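Local coordinates for protein hyaluronidase (Thermobaculum terrenum, PDB 5DIY) that probably removes O-linked N-acetylglucosamine from proteins, as a family 84 glycoside hydrolase, at residues F167-P172 with W192-V197; P172-R178 with E209-L214; D299-M304 with R360-Q364; E378-W382 with F432-C437. All coordinates share one frame; numbering follows the deposited sequence.

Contact 1 of 4, residues F167-P172 with W192-V197; sequences FYCNDP and WTGPNV. With NAG (2-acetamido-2-deoxy-beta-D-glucopyranose), chain E.
The W192 indole lies flat against the turn of chain at Y168 and C169. Over one face sit Y168 O, 3.2 Å above the ring plane, and C169 CA, both offset toward the rim, while N170 O meets the edge in plane. The Y168 ring carries the acetamido methyl C8 of the bound N-acetylglucosamine over the centre of one face, 3.8 Å above the ring plane. T193 OG1 lies at the edge of the same ring. This pairing of loops illustrates a general feature of the TIM barrel: segments following adjacent strands, here 160-164 and 189-192, build the active-site rim together. With CG between the backbone N and the carbonyl carbon (chi1 56°), the Y168 ring is directed at the sugar, and its hydroxyl is hydrogen-bonded to N120, the engineered residue at the predicted proton-donor position. Two backbone bonds tie the loops: T193 N to Y168 O at 2.8 Å, nearly straight at 171°, and N170 N to G194 O at 2.9 Å. Replacing W192 by an alanine would probably leave the Y168-C169 peptide without its flat support and open a gap next to P172. On the sugar side V197 CG1 reaches the ring oxygen O5, and T193 OG1 donates to N196 O at 2.9 Å.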
# COMPACT_ATOMS: atom_id res chain seq x y z
N PHE C 167 4.27 19.48 -3.91
CA PHE C 167 3.64 18.86 -5.07
C PHE C 167 4.55 17.72 -5.52
O PHE C 167 5.58 17.96 -6.15
CB PHE C 167 3.42 19.89 -6.18
CG PHE C 167 2.43 20.96 -5.81
CD1 PHE C 167 2.83 22.10 -5.11
CD2 PHE C 167 1.07 20.82 -6.12
CE1 PHE C 167 1.92 23.08 -4.75
CE2 PHE C 167 0.15 21.80 -5.76
CZ PHE C 167 0.57 22.93 -5.07
N TYR C 168 4.15 16.49 -5.18
CA TYR C 168 5.00 15.29 -5.33
C TYR C 168 4.46 14.21 -6.28
O TYR C 168 5.05 13.14 -6.39
CB TYR C 168 5.29 14.67 -3.94
CG TYR C 168 4.07 14.31 -3.12
CD1 TYR C 168 3.35 13.13 -3.34
CD2 TYR C 168 3.63 15.15 -2.10
CE1 TYR C 168 2.24 12.81 -2.57
CE2 TYR C 168 2.53 14.85 -1.33
CZ TYR C 168 1.83 13.67 -1.56
OH TYR C 168 0.73 13.40 -0.78
N CYS C 169 3.36 14.49 -6.96
CA CYS C 169 2.76 13.56 -7.91
C CYS C 169 1.96 14.31 -8.96
O CYS C 169 1.77 15.52 -8.86
CB CYS C 169 1.84 12.58 -7.17
SG CYS C 169 0.42 13.32 -6.34
N ASN C 170 1.49 13.56 -9.96
CA ASN C 170 0.57 14.05 -10.98
C ASN C 170 1.26 14.90 -12.06
O ASN C 170 1.89 14.32 -12.94
CB ASN C 170 -0.67 14.72 -10.33
CG ASN C 170 -1.83 14.92 -11.30
OD1 ASN C 170 -1.82 14.42 -12.43
ND2 ASN C 170 -2.83 15.65 -10.85
N ASP C 171 1.19 16.23 -11.99
CA ASP C 171 1.64 17.09 -13.10
C ASP C 171 3.14 17.39 -12.95
O ASP C 171 3.53 18.19 -12.09
CB ASP C 171 0.82 18.39 -13.13
CG ASP C 171 1.11 19.27 -14.36
OD1 ASP C 171 2.07 19.00 -15.12
OD2 ASP C 171 0.37 20.25 -14.54
N PRO C 172 4.00 16.79 -13.81
CA PRO C 172 5.44 17.03 -13.70
C PRO C 172 5.89 18.40 -14.24
O PRO C 172 7.03 18.79 -13.98
CB PRO C 172 6.04 15.91 -14.54
CG PRO C 172 5.04 15.71 -15.63
CD PRO C 172 3.69 15.99 -15.01
N TRP C 192 9.46 11.94 -5.59
CA TRP C 192 8.33 11.98 -6.49
C TRP C 192 7.62 10.62 -6.42
O TRP C 192 8.29 9.59 -6.40
CB TRP C 192 8.83 12.27 -7.90
CG TRP C 192 7.76 12.41 -8.90
CD1 TRP C 192 7.36 11.48 -9.80
CD2 TRP C 192 6.94 13.56 -9.12
NE1 TRP C 192 6.34 11.96 -10.56
CE2 TRP C 192 6.06 13.24 -10.17
CE3 TRP C 192 6.86 14.82 -8.53
CZ2 TRP C 192 5.11 14.15 -10.64
CZ3 TRP C 192 5.92 15.72 -9.00
CH2 TRP C 192 5.06 15.38 -10.04
N THR C 193 6.29 10.62 -6.38
CA THR C 193 5.53 9.36 -6.21
C THR C 193 4.90 8.82 -7.50
O THR C 193 4.46 7.68 -7.53
CB THR C 193 4.44 9.47 -5.10
OG1 THR C 193 3.33 10.26 -5.55
CG2 THR C 193 5.01 10.10 -3.82
N GLY C 194 4.87 9.64 -8.56
CA GLY C 194 4.46 9.20 -9.90
C GLY C 194 3.20 9.94 -10.32
O GLY C 194 2.93 11.01 -9.80
N PRO C 195 2.43 9.38 -11.28
CA PRO C 195 1.19 10.06 -11.70
C PRO C 195 0.15 10.25 -10.59
O PRO C 195 -0.62 11.20 -10.63
CB PRO C 195 0.65 9.16 -12.81
CG PRO C 195 1.85 8.47 -13.34
CD PRO C 195 2.75 8.25 -12.16
N ASN C 196 0.12 9.34 -9.61
CA ASN C 196 -0.79 9.42 -8.46
C ASN C 196 0.00 9.32 -7.16
O ASN C 196 1.22 9.13 -7.20
CB ASN C 196 -1.82 8.28 -8.52
CG ASN C 196 -2.48 8.17 -9.88
OD1 ASN C 196 -3.35 8.98 -10.22
ND2 ASN C 196 -2.08 7.18 -10.67
N VAL C 197 -0.69 9.45 -6.03
CA VAL C 197 -0.08 9.27 -4.71
C VAL C 197 0.44 7.84 -4.63
O VAL C 197 1.62 7.61 -4.38
CB VAL C 197 -1.06 9.57 -3.55
CG1 VAL C 197 -0.47 9.16 -2.21
CG2 VAL C 197 -1.45 11.04 -3.55
C1 NAG E . 0.96 10.48 1.24
C2 NAG E . 2.19 10.58 2.17
C3 NAG E . 2.62 9.24 2.77
C4 NAG E . 1.46 8.27 2.82
C5 NAG E . 0.99 8.00 1.40
C6 NAG E . -0.20 7.03 1.33
C7 NAG E . 3.91 10.85 0.41
C8 NAG E . 5.04 11.72 -0.05
N2 NAG E . 3.30 11.26 1.53
O3 NAG E . 3.14 9.47 4.09
O4 NAG E . 1.87 7.03 3.40
O5 NAG E . 0.71 9.19 0.66
O6 NAG E . -1.29 7.47 2.15
O7 NAG E . 3.57 9.85 -0.20

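Contact 2 of 4, residues P172-R178 with E209-L214; sequences PNLEYLR and EVQKSL
S213 OG, on helix 204-214 and anti to its own carbonyl carbon (chi1 -59°), donates to P172 O at 2.7 Å, approaching that carbonyl 30° out of its plane. The same hydroxyl accepts a weak bond from N173 ND2 at 3.3 Å, so one serine handles a donor and an acceptor of the turn leading into helix 175-183. A further bond stays within residues 172-178: R178 folds its chain back so that NH1 reaches N173 O at 2.7 Å, nearly along the C=O axis and in the guanidinium plane, whose face lies over E175 CA. Where L177 O and S213 O come close, two acceptors face each other; water 1 donates to S213 O at 2.7 Å and to R178 O at 2.8 Å. P172 CB rests on V210 CG2 at 3.6 Å, and P172 CG leans on E209 CB. With S213 replaced by an alanine, P172 O would probably lose its hydroxyl donor and N173 ND2 its weak acceptor. The two helices flank the barrel as neighbours, with L177 and V210 both reaching W192, and the chemistry implies a polar link of one hydroxyl between the turn and helix 204-214 and of one water between the helix backbones.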
# COMPACT_ATOMS: atom_id res chain seq x y z
N PRO C 172 4.00 16.79 -13.81
CA PRO C 172 5.44 17.03 -13.70
C PRO C 172 5.89 18.40 -14.24
O PRO C 172 7.03 18.79 -13.98
CB PRO C 172 6.04 15.91 -14.54
CG PRO C 172 5.04 15.71 -15.63
CD PRO C 172 3.69 15.99 -15.01
N ASN C 173 5.03 19.11 -14.96
CA ASN C 173 5.37 20.42 -15.53
C ASN C 173 4.81 21.60 -14.74
O ASN C 173 4.79 22.72 -15.25
CB ASN C 173 4.92 20.47 -17.00
CG ASN C 173 5.70 19.50 -17.87
OD1 ASN C 173 5.12 18.69 -18.58
ND2 ASN C 173 7.02 19.57 -17.79
N LEU C 174 4.41 21.37 -13.50
CA LEU C 174 3.86 22.42 -12.64
C LEU C 174 4.93 23.48 -12.36
O LEU C 174 6.12 23.15 -12.23
CB LEU C 174 3.36 21.81 -11.32
CG LEU C 174 2.46 22.66 -10.43
CD1 LEU C 174 1.07 22.79 -11.04
CD2 LEU C 174 2.38 22.04 -9.04
N GLU C 175 4.51 24.74 -12.28
CA GLU C 175 5.43 25.87 -12.09
C GLU C 175 6.29 25.71 -10.84
O GLU C 175 7.51 25.93 -10.89
CB GLU C 175 4.63 27.18 -12.02
CG GLU C 175 5.48 28.44 -11.82
CD GLU C 175 4.65 29.71 -11.85
OE1 GLU C 175 4.23 30.12 -12.95
OE2 GLU C 175 4.42 30.31 -10.77
N TYR C 176 5.66 25.35 -9.73
CA TYR C 176 6.34 25.01 -8.48
C TYR C 176 7.55 24.07 -8.72
O TYR C 176 8.65 24.34 -8.23
CB TYR C 176 5.33 24.39 -7.49
CG TYR C 176 5.94 23.71 -6.29
CD1 TYR C 176 6.41 22.40 -6.38
CD2 TYR C 176 6.03 24.36 -5.06
CE1 TYR C 176 6.98 21.77 -5.29
CE2 TYR C 176 6.59 23.73 -3.96
CZ TYR C 176 7.07 22.43 -4.08
OH TYR C 176 7.63 21.78 -3.01
N LEU C 177 7.34 22.99 -9.46
CA LEU C 177 8.40 22.01 -9.76
C LEU C 177 9.54 22.60 -10.62
O LEU C 177 10.71 22.27 -10.41
CB LEU C 177 7.83 20.79 -10.47
CG LEU C 177 6.88 19.92 -9.64
CD1 LEU C 177 6.15 18.93 -10.54
CD2 LEU C 177 7.65 19.21 -8.53
N ARG C 178 9.17 23.44 -11.58
CA ARG C 178 10.16 24.14 -12.43
C ARG C 178 10.99 25.14 -11.63
O ARG C 178 12.21 25.23 -11.83
CB ARG C 178 9.46 24.83 -13.61
CG ARG C 178 9.22 23.92 -14.82
CD ARG C 178 7.88 24.18 -15.51
NE ARG C 178 7.56 25.61 -15.59
CZ ARG C 178 6.33 26.13 -15.72
NH1 ARG C 178 5.24 25.37 -15.82
NH2 ARG C 178 6.20 27.46 -15.77
N GLU C 209 9.89 13.49 -18.05
CA GLU C 209 9.29 14.81 -17.86
C GLU C 209 9.66 15.38 -16.50
O GLU C 209 10.08 16.53 -16.42
CB GLU C 209 7.77 14.75 -17.99
CG GLU C 209 7.28 14.47 -19.39
CD GLU C 209 5.77 14.34 -19.44
OE1 GLU C 209 5.26 13.26 -19.07
OE2 GLU C 209 5.10 15.32 -19.83
N VAL C 210 9.52 14.57 -15.46
CA VAL C 210 9.89 14.98 -14.10
C VAL C 210 11.36 15.43 -14.06
O VAL C 210 11.67 16.48 -13.49
CB VAL C 210 9.66 13.87 -13.04
CG1 VAL C 210 10.17 14.30 -11.67
CG2 VAL C 210 8.18 13.50 -12.94
N GLN C 211 12.23 14.63 -14.66
CA GLN C 211 13.66 14.91 -14.72
C GLN C 211 13.96 16.28 -15.36
O GLN C 211 14.83 16.99 -14.88
CB GLN C 211 14.40 13.79 -15.47
CG GLN C 211 15.84 14.12 -15.88
CD GLN C 211 16.61 12.91 -16.39
OE1 GLN C 211 16.03 11.89 -16.76
NE2 GLN C 211 17.93 13.03 -16.43
N LYS C 212 13.23 16.63 -16.41
CA LYS C 212 13.41 17.92 -17.10
C LYS C 212 13.06 19.09 -16.19
O LYS C 212 13.85 20.03 -16.06
CB LYS C 212 12.58 18.00 -18.38
CG LYS C 212 13.04 17.06 -19.48
N SER C 213 11.89 19.04 -15.55
CA SER C 213 11.45 20.10 -14.64
C SER C 213 12.38 20.26 -13.44
O SER C 213 12.70 21.38 -13.04
CB SER C 213 10.02 19.87 -14.17
OG SER C 213 9.13 19.82 -15.26
N LEU C 214 12.81 19.14 -12.86
CA LEU C 214 13.70 19.18 -11.69
C LEU C 214 15.16 19.47 -12.04
O LEU C 214 15.95 19.78 -11.15
CB LEU C 214 13.60 17.86 -10.90
CG LEU C 214 12.25 17.55 -10.26
CD1 LEU C 214 12.30 16.19 -9.59
CD2 LEU C 214 11.83 18.62 -9.27
O HOH W 1 13.50 23.77 -13.90

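Contact 3 of 4, residues D299-M304 with R360-Q364; sequences DNLSAM and RLSTQ
R360 bends over A303 and D299 where helix 340-362 meets the start of helix 301-308, an example of helix-helix packing in the mainly helical part of the chain that follows the barrel strands. Its CB stands 4.0 Å from A303 CB, and CG comes closer to the same methyl, at 3.5 Å. CG is anti to the backbone N (chi1 171°), and the next two torsions, near +65°, turn the chain along the other helix. CD then passes D299 O at 3.8 Å, and NE and CZ follow, each 3.8 Å from D299 O. The guanidinium lays one face over this carbonyl oxygen, NH1 being 3.6 Å from D299 O, an approach from above the flat group rather than along an N-H. The D299 carboxylate stays 5.0 Å from the tip, measured from OD2 to NH1, so the opposite charges are near without pairing. Beside this, the amides of N300 and Q364 come at each other from opposite directions with their planes 59° apart. L361 turns its branches to A303 and M304, while F369 of helix 367-371 also packs on L361 and M304. M304 SD faces both methyls of L361, 3.7 Å from CD2 and 4.0 Å from CD1.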
# COMPACT_ATOMS: atom_id res chain seq x y z
N ASP C 299 5.35 -25.57 0.56
CA ASP C 299 4.07 -26.24 0.81
C ASP C 299 2.87 -25.30 0.97
O ASP C 299 1.73 -25.76 0.94
CB ASP C 299 4.16 -27.15 2.05
CG ASP C 299 5.05 -28.37 1.83
OD1 ASP C 299 5.35 -28.73 0.67
OD2 ASP C 299 5.44 -28.99 2.85
N ASN C 300 3.13 -24.01 1.16
CA ASN C 300 2.07 -23.00 1.19
C ASN C 300 1.88 -22.26 -0.13
O ASN C 300 1.05 -21.37 -0.20
CB ASN C 300 2.36 -21.99 2.30
CG ASN C 300 2.42 -22.63 3.67
OD1 ASN C 300 3.46 -22.64 4.31
ND2 ASN C 300 1.30 -23.17 4.11
N LEU C 301 2.60 -22.65 -1.17
CA LEU C 301 2.61 -21.90 -2.43
C LEU C 301 1.24 -21.89 -3.13
O LEU C 301 0.72 -20.82 -3.42
CB LEU C 301 3.69 -22.44 -3.37
CG LEU C 301 3.89 -21.74 -4.72
CD1 LEU C 301 4.03 -20.23 -4.55
CD2 LEU C 301 5.11 -22.32 -5.43
N SER C 302 0.67 -23.07 -3.39
CA SER C 302 -0.61 -23.14 -4.12
C SER C 302 -1.76 -22.54 -3.31
O SER C 302 -2.65 -21.90 -3.87
CB SER C 302 -0.94 -24.58 -4.57
OG SER C 302 -1.15 -25.44 -3.46
N ALA C 303 -1.72 -22.71 -1.99
CA ALA C 303 -2.67 -22.04 -1.10
C ALA C 303 -2.52 -20.51 -1.11
O ALA C 303 -3.52 -19.78 -1.06
CB ALA C 303 -2.52 -22.56 0.31
N MET C 304 -1.28 -20.02 -1.16
CA MET C 304 -1.04 -18.58 -1.24
C MET C 304 -1.51 -18.03 -2.59
O MET C 304 -2.18 -17.01 -2.63
CB MET C 304 0.43 -18.23 -0.98
CG MET C 304 0.82 -18.25 0.49
SD MET C 304 -0.13 -17.13 1.54
CE MET C 304 0.34 -15.54 0.85
N ARG C 360 -5.17 -24.81 5.12
CA ARG C 360 -3.71 -24.84 4.94
C ARG C 360 -3.02 -23.66 5.62
O ARG C 360 -2.12 -23.85 6.45
CB ARG C 360 -3.39 -24.86 3.44
CG ARG C 360 -1.92 -24.69 3.05
CD ARG C 360 -1.05 -25.85 3.47
NE ARG C 360 -1.38 -27.09 2.76
CZ ARG C 360 -0.62 -28.19 2.73
NH1 ARG C 360 0.56 -28.24 3.34
NH2 ARG C 360 -1.05 -29.25 2.05
N LEU C 361 -3.45 -22.45 5.28
CA LEU C 361 -2.80 -21.22 5.77
C LEU C 361 -3.08 -21.00 7.27
O LEU C 361 -2.20 -20.50 7.98
CB LEU C 361 -3.23 -19.99 4.95
CG LEU C 361 -2.98 -20.05 3.44
CD1 LEU C 361 -3.59 -18.84 2.75
CD2 LEU C 361 -1.50 -20.19 3.08
N SER C 362 -4.27 -21.38 7.73
CA SER C 362 -4.63 -21.33 9.16
C SER C 362 -3.74 -22.21 10.05
O SER C 362 -3.58 -21.93 11.23
CB SER C 362 -6.09 -21.77 9.37
OG SER C 362 -6.24 -23.18 9.24
N THR C 363 -3.19 -23.27 9.47
CA THR C 363 -2.27 -24.19 10.15
C THR C 363 -0.88 -23.57 10.46
O THR C 363 -0.19 -24.03 11.37
CB THR C 363 -2.13 -25.50 9.33
OG1 THR C 363 -3.42 -26.11 9.18
CG2 THR C 363 -1.21 -26.49 9.99
N GLN C 364 -0.48 -22.54 9.71
CA GLN C 364 0.84 -21.92 9.85
C GLN C 364 0.86 -20.88 10.98
O GLN C 364 -0.05 -20.06 11.08
CB GLN C 364 1.26 -21.28 8.53
CG GLN C 364 1.28 -22.21 7.32
CD GLN C 364 2.25 -23.37 7.49
OE1 GLN C 364 3.46 -23.18 7.52
NE2 GLN C 364 1.71 -24.58 7.58

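Contact 4 of 4, residues E378-W382 with F432-C437; sequences EYKLW and FRTRVC
E378 and F432 run past each other in opposite directions, the carboxylate stacked on the phenyl ring with their planes only 15° apart and CG set over the ring face in a CH-pi contact, 3.8 Å from the ring centroid. F432 in turn presents its edge to W382, an offset edge-to-face pair with the planes at 68° and F432 CE2 over one indole face; C437 CB lies over the opposite face. L381 adds CB, 3.7 Å from F432 CZ, at an oblique approach. V436 fits between two aromatic groups, CG2 at the edge of the Y379 ring and CG1 at the edge of the indole, and C437 SG lies obliquely to both rings. Helix 373-398 thus receives the loop between helices 412-428 and 440-451, the latter touching W382 through V441 and L445. The E378 chain, extended beyond CG (chi2 163°), carries the carboxylate to the loop backbone. OE1 accepts T434 N at 2.8 Å through its syn lone pair and T434 OG1 at 2.7 Å on the anti side, tilted out of the carboxylate plane, while OE2 takes R433 N at 2.9 Å. Water 2 accepts from W382 NE1 at 3.0 Å and donates to the carbonyls of T434 and V436. A buried glutamate held by three donors, with R433 NE 5.4 Å from E378 OE2, implies that its charge is probably steadied by two loop amides and a hydroxyl.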
# COMPACT_ATOMS: atom_id res chain seq x y z
N GLU C 378 -12.14 -13.28 7.58
CA GLU C 378 -13.21 -12.83 6.68
C GLU C 378 -13.25 -13.63 5.37
O GLU C 378 -14.33 -13.82 4.81
CB GLU C 378 -13.14 -11.32 6.46
CG GLU C 378 -13.86 -10.58 7.58
CD GLU C 378 -13.54 -9.10 7.69
OE1 GLU C 378 -13.11 -8.47 6.70
OE2 GLU C 378 -13.75 -8.54 8.78
N TYR C 379 -12.10 -14.12 4.90
CA TYR C 379 -12.06 -15.06 3.77
C TYR C 379 -12.88 -16.33 4.04
O TYR C 379 -13.70 -16.74 3.21
CB TYR C 379 -10.61 -15.43 3.46
CG TYR C 379 -10.37 -16.27 2.22
CD1 TYR C 379 -10.40 -15.70 0.96
CD2 TYR C 379 -10.04 -17.62 2.32
CE1 TYR C 379 -10.13 -16.45 -0.17
CE2 TYR C 379 -9.78 -18.39 1.19
CZ TYR C 379 -9.82 -17.79 -0.05
OH TYR C 379 -9.57 -18.54 -1.18
N LYS C 380 -12.66 -16.95 5.21
CA LYS C 380 -13.46 -18.11 5.61
C LYS C 380 -14.95 -17.78 5.70
O LYS C 380 -15.78 -18.56 5.23
CB LYS C 380 -12.98 -18.72 6.95
CG LYS C 380 -13.96 -19.75 7.52
CD LYS C 380 -13.31 -20.84 8.34
CE LYS C 380 -14.34 -21.91 8.72
NZ LYS C 380 -15.46 -21.35 9.52
N LEU C 381 -15.29 -16.65 6.30
CA LEU C 381 -16.69 -16.22 6.37
C LEU C 381 -17.34 -16.15 4.98
O LEU C 381 -18.42 -16.71 4.77
CB LEU C 381 -16.83 -14.89 7.12
CG LEU C 381 -17.16 -14.89 8.63
CD1 LEU C 381 -16.70 -16.14 9.37
CD2 LEU C 381 -16.62 -13.63 9.30
N TRP C 382 -16.68 -15.48 4.02
CA TRP C 382 -17.23 -15.39 2.65
C TRP C 382 -17.42 -16.79 2.05
O TRP C 382 -18.39 -17.03 1.34
CB TRP C 382 -16.34 -14.54 1.73
CG TRP C 382 -16.43 -13.05 1.93
CD1 TRP C 382 -15.40 -12.20 2.22
CD2 TRP C 382 -17.60 -12.22 1.80
NE1 TRP C 382 -15.85 -10.91 2.30
CE2 TRP C 382 -17.20 -10.89 2.04
CE3 TRP C 382 -18.95 -12.48 1.52
CZ2 TRP C 382 -18.10 -9.82 2.02
CZ3 TRP C 382 -19.84 -11.41 1.49
CH2 TRP C 382 -19.41 -10.10 1.74
N PHE C 432 -17.76 -5.92 7.83
CA PHE C 432 -16.43 -6.52 7.61
C PHE C 432 -15.37 -5.43 7.60
O PHE C 432 -15.60 -4.36 7.05
CB PHE C 432 -16.39 -7.34 6.31
CG PHE C 432 -16.94 -8.75 6.43
CD1 PHE C 432 -17.75 -9.15 7.50
CD2 PHE C 432 -16.66 -9.68 5.43
CE1 PHE C 432 -18.25 -10.44 7.57
CE2 PHE C 432 -17.16 -10.98 5.51
CZ PHE C 432 -17.96 -11.36 6.57
N ARG C 433 -14.24 -5.71 8.24
CA ARG C 433 -13.13 -4.75 8.36
C ARG C 433 -12.18 -4.77 7.17
O ARG C 433 -11.48 -3.77 6.93
CB ARG C 433 -12.32 -5.04 9.63
CG ARG C 433 -13.10 -4.92 10.94
CD ARG C 433 -12.56 -5.91 11.96
NE ARG C 433 -13.00 -5.66 13.33
CZ ARG C 433 -12.76 -6.46 14.37
NH1 ARG C 433 -12.07 -7.60 14.22
NH2 ARG C 433 -13.20 -6.12 15.58
N THR C 434 -12.12 -5.88 6.44
CA THR C 434 -11.20 -6.02 5.30
C THR C 434 -11.93 -6.01 3.97
O THR C 434 -13.15 -6.17 3.91
CB THR C 434 -10.37 -7.31 5.37
OG1 THR C 434 -11.15 -8.43 4.91
CG2 THR C 434 -9.84 -7.57 6.77
N ARG C 435 -11.14 -5.84 2.91
CA ARG C 435 -11.63 -5.85 1.54
C ARG C 435 -11.29 -7.17 0.83
O ARG C 435 -11.12 -7.21 -0.39
CB ARG C 435 -11.06 -4.64 0.77
CG ARG C 435 -11.74 -4.37 -0.56
CD ARG C 435 -12.31 -2.97 -0.71
NE ARG C 435 -11.38 -2.03 -1.32
CZ ARG C 435 -11.58 -1.29 -2.43
NH1 ARG C 435 -12.70 -1.35 -3.14
NH2 ARG C 435 -10.62 -0.46 -2.82
N VAL C 436 -11.18 -8.26 1.60
CA VAL C 436 -10.97 -9.58 1.01
C VAL C 436 -12.18 -9.96 0.15
O VAL C 436 -13.32 -9.71 0.54
CB VAL C 436 -10.67 -10.66 2.08
CG1 VAL C 436 -11.88 -10.99 2.94
CG2 VAL C 436 -10.11 -11.93 1.44
N CYS C 437 -11.90 -10.49 -1.04
CA CYS C 437 -12.90 -10.81 -2.08
C CYS C 437 -13.61 -9.58 -2.69
O CYS C 437 -14.60 -9.74 -3.41
CB CYS C 437 -13.94 -11.83 -1.58
SG CYS C 437 -13.25 -13.29 -0.77
O HOH W 2 -14.76 -8.16 2.40

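Overall arrangement
Contacts 1 and 2 share P172, their segments alternate along the chain, and their centres lie about 10 Å apart. Contact 1 faces the N-acetylglucosamine, which is hydrogen-bonded to G12, K43, D119 and D228, whereas contact 2 stands a layer behind it, the L177 side chain about 12 Å from the sugar. L177 CD2 meets F167 O and V210 CG2 meets W192 NE1, carrying the packing from the outer helices to the active-site loops. Contacts 3 and 4 lie on the opposite side of the chain's centre, away from the catalytic pocket; their centres are about 17 Å apart. From contact 1, contact 4 is about 32 Å and contact 3 about 38 Å, centre to centre.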